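Local coordinates for protein beta-1,4-exocellulase (Thermobifida fusca, PDB 4B4H) that probably hydrolyses the beta-1,4-glycosidic links of cellulose as a cellobiohydrolase, through this catalytic domain of glycoside hydrolase family 6, at residues T226-D238 with S315-Q329. Sequence-based numbering, arbitrary orientation.
Sequences TANYSATVEPYLD and SRIDRRIHPGNWCNQ
R320 reaches across to residues 228-230 with Y229 CB over the centre of one guanidinium face and P323 CA, offset toward the rim, over the opposite one. The group is held in this plane from its own loop: NE and NH2 meet D318 side-on, one nitrogen to each carboxylate oxygen (NH2 to OD2 2.8 Å), and NH1 reaches N325 O. The bend at chi3 (-71°) turns the guanidinium toward the other loop, where NH1 and NH2 make weak, bent bonds to N228 OD1 (2.7 Å) and S230 OG (2.9 Å); S230 also meets H188, predicted to bind substrate. Multidentate and flat, arginine can join four polar partners and still pack by its faces.

Further on, Y229 offers a ring face to Q329 in a CH-pi contact, CB 3.7 Å from the centroid and almost on the ring normal, and a hydroxyl to Q329 N (weak, 3.2 Å). Y229 OH also hydrogen-bonds D359 OD2, of the predicted proton acceptor. W326 O merely abuts the ring edge.

At the other end, E234 folds back at chi2 (-81°), its two oxygens suiting two successive backbone N-H groups: OE1 takes I317 N (2.8 Å, 171°) on its syn lone pair, OE2 a weak bond from D318 N (3.3 Å). A water joins OE1 to Y236 N and S315 O.

Buried charge is thus paired or bound to backbone N-H groups, and R320 probably steadies N228, a predicted substrate-binding residue, and Y229 beside D359.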
ATOM      1  N   THR A 226      -1.877  -0.676  -0.536  1.00  5.34           N
ATOM      2  CA  THR A 226      -0.460  -0.477  -0.904  1.00  5.45           C
ATOM      3  C   THR A 226       0.344  -1.696  -0.492  1.00  5.74           C
ATOM      4  O   THR A 226       0.299  -2.109   0.672  1.00  6.08           O
ATOM      5  CB  THR A 226       0.173   0.775  -0.272  1.00  5.43           C
ATOM      6  OG1 THR A 226      -0.689   1.891  -0.451  1.00  5.47           O
ATOM      7  CG2 THR A 226       1.494   1.057  -0.960  1.00  5.22           C
ATOM      8  N   ALA A 227       1.063  -2.267  -1.455  1.00  5.86           N
ATOM      9  CA  ALA A 227       1.828  -3.506  -1.260  1.00  6.19           C
ATOM     10  C   ALA A 227       0.988  -4.707  -0.802  1.00  6.41           C
ATOM     11  O   ALA A 227       1.549  -5.726  -0.346  1.00  6.90           O
ATOM     12  CB  ALA A 227       2.993  -3.278  -0.300  1.00  6.08           C
ATOM     13  N   ASN A 228      -0.337  -4.605  -0.932  1.00  6.67           N
ATOM     14  CA  ASN A 228      -1.227  -5.684  -0.481  1.00  6.53           C
ATOM     15  C   ASN A 228      -1.890  -6.388  -1.667  1.00  6.53           C
ATOM     16  O   ASN A 228      -1.419  -6.301  -2.807  1.00  6.27           O
ATOM     17  CB  ASN A 228      -2.276  -5.166   0.545  1.00  6.82           C
ATOM     18  CG  ASN A 228      -2.680  -6.211   1.595  1.00  6.97           C
ATOM     19  OD1 ASN A 228      -3.419  -7.150   1.308  1.00  6.78           O
ATOM     20  ND2 ASN A 228      -2.232  -6.002   2.840  1.00  7.25           N
ATOM     21  N   TYR A 229      -2.942  -7.131  -1.376  1.00  6.47           N
ATOM     22  CA  TYR A 229      -3.445  -8.115  -2.342  1.00  6.50           C
ATOM     23  C   TYR A 229      -4.975  -8.122  -2.461  1.00  6.54           C
ATOM     24  O   TYR A 229      -5.531  -8.959  -3.168  1.00  6.22           O
ATOM     25  CB  TYR A 229      -2.957  -9.524  -1.963  1.00  6.71           C
ATOM     26  CG  TYR A 229      -1.448  -9.701  -1.883  1.00  6.59           C
ATOM     27  CD1 TYR A 229      -0.745  -9.476  -0.684  1.00  6.72           C
ATOM     28  CD2 TYR A 229      -0.714 -10.127  -2.990  1.00  6.71           C
ATOM     29  CE1 TYR A 229       0.633  -9.640  -0.608  1.00  6.84           C
ATOM     30  CE2 TYR A 229       0.660 -10.288  -2.912  1.00  6.72           C
ATOM     31  CZ  TYR A 229       1.329 -10.070  -1.709  1.00  6.90           C
ATOM     32  OH  TYR A 229       2.691 -10.257  -1.665  1.00  6.79           O
ATOM     33  N   SER A 230      -5.648  -7.194  -1.784  1.00  6.71           N
ATOM     34  CA  SER A 230      -7.106  -7.136  -1.744  1.00  7.17           C
ATOM     35  C   SER A 230      -7.631  -6.786  -3.129  1.00  7.27           C
ATOM     36  O   SER A 230      -6.968  -6.053  -3.869  1.00  7.12           O
ATOM     37  CB  SER A 230      -7.606  -6.162  -0.673  1.00  7.41           C
ATOM     38  OG  SER A 230      -7.586  -6.795   0.608  1.00  7.58           O
ATOM     39  N   ALA A 231      -8.762  -7.374  -3.498  1.00  7.89           N
ATOM     40  CA  ALA A 231      -9.314  -7.249  -4.840  1.00  8.06           C
ATOM     41  C   ALA A 231      -9.856  -5.845  -5.090  1.00  8.34           C
ATOM     42  O   ALA A 231     -10.483  -5.272  -4.204  1.00  8.30           O
ATOM     43  CB  ALA A 231     -10.402  -8.295  -5.059  1.00  8.23           C
ATOM     44  N   THR A 232      -9.615  -5.302  -6.295  1.00  8.62           N
ATOM     45  CA  THR A 232     -10.194  -4.012  -6.697  1.00  9.04           C
ATOM     46  C   THR A 232     -11.720  -4.118  -6.719  1.00  9.39           C
ATOM     47  O   THR A 232     -12.408  -3.383  -5.995  1.00  9.03           O
ATOM     48  CB  THR A 232      -9.687  -3.557  -8.071  1.00  9.23           C
ATOM     49  OG1 THR A 232      -8.264  -3.474  -8.062  1.00  9.49           O
ATOM     50  CG2 THR A 232     -10.238  -2.191  -8.386  1.00  9.30           C
ATOM     51  N   VAL A 233     -12.222  -5.032  -7.558  1.00  9.59           N
ATOM     52  CA  VAL A 233     -13.631  -5.451  -7.526  1.00 10.53           C
ATOM     53  C   VAL A 233     -13.665  -6.982  -7.406  1.00 10.87           C
ATOM     54  O   VAL A 233     -12.835  -7.659  -7.989  1.00 11.76           O
ATOM     55  CB  VAL A 233     -14.424  -4.996  -8.781  1.00 10.57           C
ATOM     56  CG1 VAL A 233     -15.882  -5.431  -8.679  1.00 10.51           C
ATOM     57  CG2 VAL A 233     -14.330  -3.482  -8.988  1.00 10.35           C
ATOM     58  N   GLU A 234     -14.587  -7.511  -6.605  1.00 11.43           N
ATOM     59  CA  GLU A 234     -14.892  -8.941  -6.638  1.00 12.10           C
ATOM     60  C   GLU A 234     -16.045  -9.146  -7.622  1.00 13.14           C
ATOM     61  O   GLU A 234     -17.177  -8.789  -7.315  1.00 12.85           O
ATOM     62  CB  GLU A 234     -15.262  -9.456  -5.247  1.00 11.42           C
ATOM     63  CG  GLU A 234     -14.069  -9.649  -4.311  1.00 10.84           C
ATOM     64  CD  GLU A 234     -13.321 -10.955  -4.530  1.00 10.81           C
ATOM     65  OE1 GLU A 234     -13.629 -11.705  -5.486  1.00 10.64           O
ATOM     66  OE2 GLU A 234     -12.404 -11.239  -3.726  1.00 10.61           O
ATOM     67  N   PRO A 235     -15.759  -9.727  -8.808  1.00 14.39           N
ATOM     68  CA  PRO A 235     -16.769  -9.805  -9.866  1.00 15.38           C
ATOM     69  C   PRO A 235     -17.987 -10.657  -9.500  1.00 16.55           C
ATOM     70  O   PRO A 235     -19.102 -10.342  -9.926  1.00 17.10           O
ATOM     71  CB  PRO A 235     -16.004 -10.426 -11.046  1.00 15.56           C
ATOM     72  CG  PRO A 235     -14.566 -10.202 -10.745  1.00 15.27           C
ATOM     73  CD  PRO A 235     -14.478 -10.304  -9.248  1.00 14.51           C
ATOM     74  N   TYR A 236     -17.782 -11.700  -8.695  1.00 17.13           N
ATOM     75  CA  TYR A 236     -18.818 -12.707  -8.461  1.00 18.71           C
ATOM     76  C   TYR A 236     -19.401 -12.647  -7.050  1.00 19.75           C
ATOM     77  O   TYR A 236     -20.223 -13.486  -6.663  1.00 20.76           O
ATOM     78  CB  TYR A 236     -18.276 -14.106  -8.805  1.00 18.59           C
ATOM     79  CG  TYR A 236     -17.549 -14.129 -10.139  1.00 18.15           C
ATOM     80  CD1 TYR A 236     -18.186 -13.702 -11.309  1.00 18.46           C
ATOM     81  CD2 TYR A 236     -16.221 -14.553 -10.233  1.00 18.15           C
ATOM     82  CE1 TYR A 236     -17.525 -13.696 -12.525  1.00 18.64           C
ATOM     83  CE2 TYR A 236     -15.552 -14.554 -11.453  1.00 18.54           C
ATOM     84  CZ  TYR A 236     -16.214 -14.124 -12.602  1.00 18.52           C
ATOM     85  OH  TYR A 236     -15.570 -14.113 -13.826  1.00 18.46           O
ATOM     86  N   LEU A 237     -18.990 -11.637  -6.290  1.00 20.59           N
ATOM     87  CA  LEU A 237     -19.431 -11.499  -4.916  1.00 21.52           C
ATOM     88  C   LEU A 237     -20.150 -10.174  -4.704  1.00 22.02           C
ATOM     89  O   LEU A 237     -19.653  -9.111  -5.092  1.00 21.90           O
ATOM     90  CB  LEU A 237     -18.233 -11.619  -3.976  1.00 22.17           C
ATOM     91  CG  LEU A 237     -18.302 -12.581  -2.790  1.00 23.17           C
ATOM     92  CD1 LEU A 237     -18.840 -13.943  -3.201  1.00 22.90           C
ATOM     93  CD2 LEU A 237     -16.914 -12.727  -2.195  1.00 22.36           C
ATOM     94  N   ASP A 238     -21.329 -10.259  -4.097  1.00 22.90           N
ATOM     95  CA  ASP A 238     -22.132  -9.099  -3.733  1.00 23.59           C
ATOM     96  C   ASP A 238     -22.229  -9.087  -2.211  1.00 23.83           C
ATOM     97  O   ASP A 238     -22.764 -10.020  -1.611  1.00 23.43           O
ATOM     98  CB  ASP A 238     -23.524  -9.198  -4.374  1.00 24.83           C
ATOM     99  CG  ASP A 238     -24.318  -7.898  -4.285  1.00 25.15           C
ATOM    100  OD1 ASP A 238     -24.759  -7.526  -3.177  1.00 25.75           O
ATOM    101  OD2 ASP A 238     -24.539  -7.259  -5.340  1.00 26.19           O
ATOM    102  N   SER A 315     -15.980 -18.510  -5.294  1.00 14.11           N
ATOM    103  CA  SER A 315     -16.382 -17.379  -6.138  1.00 13.45           C
ATOM    104  C   SER A 315     -15.436 -16.197  -6.053  1.00 12.98           C
ATOM    105  O   SER A 315     -15.425 -15.353  -6.946  1.00 13.38           O
ATOM    106  CB  SER A 315     -17.775 -16.904  -5.738  1.00 13.60           C
ATOM    107  OG  SER A 315     -18.739 -17.875  -6.077  1.00 13.33           O
ATOM    108  N   ARG A 316     -14.670 -16.122  -4.966  1.00 12.41           N
ATOM    109  CA  ARG A 316     -13.797 -14.971  -4.712  1.00 11.71           C
ATOM    110  C   ARG A 316     -12.469 -15.059  -5.444  1.00 10.83           C
ATOM    111  O   ARG A 316     -11.868 -16.136  -5.531  1.00 10.87           O
ATOM    112  CB  ARG A 316     -13.574 -14.748  -3.212  1.00 11.55           C
ATOM    113  CG  ARG A 316     -12.920 -15.882  -2.431  1.00 11.92           C
ATOM    114  CD  ARG A 316     -13.023 -15.517  -0.961  1.00 11.96           C
ATOM    115  NE  ARG A 316     -12.576 -16.532  -0.011  1.00 12.16           N
ATOM    116  CZ  ARG A 316     -11.364 -16.579   0.534  1.00 12.24           C
ATOM    117  NH1 ARG A 316     -10.425 -15.708   0.179  1.00 12.28           N
ATOM    118  NH2 ARG A 316     -11.075 -17.513   1.423  1.00 12.27           N
ATOM    119  N   ILE A 317     -12.026 -13.925  -5.981  1.00 10.74           N
ATOM    120  CA  ILE A 317     -10.759 -13.883  -6.710  1.00 10.05           C
ATOM    121  C   ILE A 317      -9.574 -13.744  -5.749  1.00  9.84           C
ATOM    122  O   ILE A 317      -8.544 -14.331  -5.986  1.00  9.61           O
ATOM    123  CB  ILE A 317     -10.727 -12.824  -7.835  1.00 10.60           C
ATOM    124  CG1 ILE A 317     -10.847 -11.408  -7.277  1.00 10.87           C
ATOM    125  CG2 ILE A 317     -11.808 -13.157  -8.859  1.00 10.51           C
ATOM    126  CD1 ILE A 317     -10.388 -10.330  -8.234  1.00 11.32           C
ATOM    127  N   ASP A 318      -9.737 -12.953  -4.690  1.00  9.63           N
ATOM    128  CA  ASP A 318      -8.762 -12.907  -3.603  1.00  9.32           C
ATOM    129  C   ASP A 318      -8.869 -14.231  -2.863  1.00  9.47           C
ATOM    130  O   ASP A 318      -9.839 -14.442  -2.113  1.00 10.17           O
ATOM    131  CB  ASP A 318      -9.080 -11.731  -2.671  1.00  9.27           C
ATOM    132  CG  ASP A 318      -8.063 -11.554  -1.542  1.00  8.94           C
ATOM    133  OD1 ASP A 318      -7.224 -12.450  -1.277  1.00  9.26           O
ATOM    134  OD2 ASP A 318      -8.127 -10.484  -0.906  1.00  8.32           O
ATOM    135  N   ARG A 319      -7.891 -15.113  -3.083  1.00  9.38           N
ATOM    136  CA  ARG A 319      -7.927 -16.483  -2.555  1.00  9.09           C
ATOM    137  C   ARG A 319      -7.173 -16.662  -1.240  1.00  8.77           C
ATOM    138  O   ARG A 319      -6.950 -17.785  -0.788  1.00  8.36           O
ATOM    139  CB  ARG A 319      -7.394 -17.479  -3.584  1.00  9.59           C
ATOM    140  CG  ARG A 319      -8.165 -17.468  -4.889  1.00 10.17           C
ATOM    141  CD  ARG A 319      -7.826 -18.706  -5.707  1.00 10.80           C
ATOM    142  NE  ARG A 319      -6.381 -18.856  -5.882  1.00 11.35           N
ATOM    143  CZ  ARG A 319      -5.676 -18.316  -6.873  1.00 10.81           C
ATOM    144  NH1 ARG A 319      -6.296 -17.628  -7.829  1.00 11.00           N
ATOM    145  NH2 ARG A 319      -4.366 -18.502  -6.948  1.00 11.32           N
ATOM    146  N   ARG A 320      -6.797 -15.569  -0.600  1.00  8.70           N
ATOM    147  CA  ARG A 320      -6.027 -15.684   0.632  1.00  8.69           C
ATOM    148  C   ARG A 320      -6.803 -16.396   1.742  1.00  8.56           C
ATOM    149  O   ARG A 320      -8.019 -16.482   1.709  1.00  8.63           O
ATOM    150  CB  ARG A 320      -5.609 -14.311   1.099  1.00  8.45           C
ATOM    151  CG  ARG A 320      -4.496 -13.714   0.272  1.00  8.77           C
ATOM    152  CD  ARG A 320      -4.146 -12.343   0.803  1.00  8.82           C
ATOM    153  NE  ARG A 320      -5.194 -11.367   0.529  1.00  9.04           N
ATOM    154  CZ  ARG A 320      -5.196 -10.122   0.996  1.00  9.01           C
ATOM    155  NH1 ARG A 320      -4.227  -9.703   1.814  1.00  8.72           N
ATOM    156  NH2 ARG A 320      -6.180  -9.295   0.663  1.00  9.02           N
ATOM    157  N   ILE A 321      -6.085 -16.877   2.754  1.00  8.26           N
ATOM    158  CA  ILE A 321      -6.759 -17.541   3.877  1.00  8.41           C
ATOM    159  C   ILE A 321      -7.502 -16.506   4.724  1.00  8.11           C
ATOM    160  O   ILE A 321      -8.596 -16.764   5.224  1.00  8.60           O
ATOM    161  CB  ILE A 321      -5.781 -18.388   4.738  1.00  8.44           C
ATOM    162  CG1 ILE A 321      -5.150 -19.494   3.870  1.00  8.61           C
ATOM    163  CG2 ILE A 321      -6.491 -18.989   5.952  1.00  8.65           C
ATOM    164  CD1 ILE A 321      -4.023 -20.277   4.517  1.00  8.68           C
ATOM    165  N   HIS A 322      -6.903 -15.325   4.851  1.00  7.79           N
ATOM    166  CA  HIS A 322      -7.397 -14.268   5.714  1.00  7.72           C
ATOM    167  C   HIS A 322      -6.876 -12.963   5.184  1.00  7.62           C
ATOM    168  O   HIS A 322      -5.748 -12.925   4.702  1.00  7.19           O
ATOM    169  CB  HIS A 322      -6.835 -14.472   7.108  1.00  7.62           C
ATOM    170  CG  HIS A 322      -7.441 -13.578   8.144  1.00  7.59           C
ATOM    171  ND1 HIS A 322      -6.976 -12.347   8.404  1.00  7.42           N
ATOM    172  CD2 HIS A 322      -8.505 -13.788   9.022  1.00  7.51           C
ATOM    173  CE1 HIS A 322      -7.709 -11.785   9.376  1.00  7.93           C
ATOM    174  NE2 HIS A 322      -8.636 -12.667   9.762  1.00  7.58           N
ATOM    175  N   PRO A 323      -7.677 -11.874   5.261  1.00  8.08           N
ATOM    176  CA  PRO A 323      -7.188 -10.604   4.691  1.00  8.26           C
ATOM    177  C   PRO A 323      -5.972  -9.989   5.402  1.00  8.41           C
ATOM    178  O   PRO A 323      -5.302  -9.145   4.824  1.00  8.54           O
ATOM    179  CB  PRO A 323      -8.418  -9.679   4.743  1.00  8.42           C
ATOM    180  CG  PRO A 323      -9.324 -10.278   5.752  1.00  8.50           C
ATOM    181  CD  PRO A 323      -9.054 -11.757   5.780  1.00  8.11           C
ATOM    182  N   GLY A 324      -5.679 -10.438   6.620  1.00  8.63           N
ATOM    183  CA  GLY A 324      -4.474 -10.033   7.347  1.00  8.60           C
ATOM    184  C   GLY A 324      -3.172 -10.704   6.903  1.00  8.74           C
ATOM    185  O   GLY A 324      -2.090 -10.395   7.425  1.00  8.58           O
ATOM    186  N   ASN A 325      -3.263 -11.633   5.949  1.00  8.34           N
ATOM    187  CA  ASN A 325      -2.059 -12.235   5.367  1.00  8.20           C
ATOM    188  C   ASN A 325      -1.445 -11.352   4.270  1.00  8.23           C
ATOM    189  O   ASN A 325      -1.972 -11.273   3.145  1.00  7.90           O
ATOM    190  CB  ASN A 325      -2.349 -13.636   4.841  1.00  8.63           C
ATOM    191  CG  ASN A 325      -2.590 -14.642   5.953  1.00  8.43           C
ATOM    192  OD1 ASN A 325      -2.249 -14.395   7.123  1.00  8.82           O
ATOM    193  ND2 ASN A 325      -3.122 -15.809   5.587  1.00  8.29           N
ATOM    194  N   TRP A 326      -0.334 -10.701   4.601  1.00  8.01           N
ATOM    195  CA  TRP A 326       0.240  -9.645   3.773  1.00  7.98           C
ATOM    196  C   TRP A 326       1.558  -9.964   3.113  1.00  7.73           C
ATOM    197  O   TRP A 326       2.031  -9.184   2.295  1.00  7.47           O
ATOM    198  CB  TRP A 326       0.404  -8.362   4.599  1.00  8.20           C
ATOM    199  CG  TRP A 326       1.335  -8.536   5.776  1.00  8.55           C
ATOM    200  CD1 TRP A 326       0.983  -8.806   7.087  1.00  8.38           C
ATOM    201  CD2 TRP A 326       2.807  -8.495   5.781  1.00  8.34           C
ATOM    202  NE1 TRP A 326       2.091  -8.919   7.889  1.00  8.45           N
ATOM    203  CE2 TRP A 326       3.215  -8.747   7.173  1.00  8.43           C
ATOM    204  CE3 TRP A 326       3.794  -8.272   4.815  1.00  8.46           C
ATOM    205  CZ2 TRP A 326       4.548  -8.776   7.554  1.00  8.64           C
ATOM    206  CZ3 TRP A 326       5.132  -8.309   5.209  1.00  8.78           C
ATOM    207  CH2 TRP A 326       5.503  -8.553   6.552  1.00  8.84           C
ATOM    208  N   CYS A 327       2.183 -11.086   3.485  1.00  7.33           N
ATOM    209  CA  CYS A 327       3.566 -11.351   3.054  1.00  7.61           C
ATOM    210  C   CYS A 327       3.671 -12.381   1.942  1.00  7.64           C
ATOM    211  O   CYS A 327       3.279 -13.543   2.119  1.00  8.00           O
ATOM    212  CB  CYS A 327       4.494 -11.745   4.217  1.00  7.72           C
ATOM    213  SG  CYS A 327       6.202 -11.803   3.681  1.00  7.93           S
ATOM    214  N   ASN A 328       4.272 -11.950   0.830  1.00  7.57           N
ATOM    215  CA  ASN A 328       4.555 -12.807  -0.335  1.00  7.59           C
ATOM    216  C   ASN A 328       3.466 -13.852  -0.617  1.00  7.52           C
ATOM    217  O   ASN A 328       3.721 -15.067  -0.578  1.00  7.56           O
ATOM    218  CB  ASN A 328       5.929 -13.502  -0.152  1.00  7.27           C
ATOM    219  CG  ASN A 328       7.090 -12.512  -0.071  1.00  7.21           C
ATOM    220  OD1 ASN A 328       7.112 -11.509  -0.768  1.00  7.23           O
ATOM    221  ND2 ASN A 328       8.058 -12.799   0.806  1.00  7.15           N
ATOM    222  N   GLN A 329       2.252 -13.378  -0.880  1.00  7.71           N
ATOM    223  CA  GLN A 329       1.077 -14.242  -0.852  1.00  7.52           C
ATOM    224  C   GLN A 329       0.999 -15.265  -1.989  1.00  7.66           C
ATOM    225  O   GLN A 329       1.018 -14.907  -3.171  1.00  7.64           O
ATOM    226  CB  GLN A 329      -0.198 -13.393  -0.735  1.00  7.82           C
ATOM    227  CG  GLN A 329      -0.398 -12.835   0.665  1.00  7.87           C
ATOM    228  CD  GLN A 329      -0.596 -13.949   1.677  1.00  7.59           C
ATOM    229  OE1 GLN A 329      -1.632 -14.629   1.664  1.00  7.74           O
ATOM    230  NE2 GLN A 329       0.392 -14.154   2.551  1.00  7.26           N
TER
HETATM  231  O   HOH W   1      -3.061  -7.633   4.658  1.00  9.15           O
HETATM  232  O   HOH W   2     -10.137  -8.729  -1.469  1.00 10.43           O
HETATM  233  O   HOH W   3     -15.526 -12.681  -7.207  1.00 14.31           O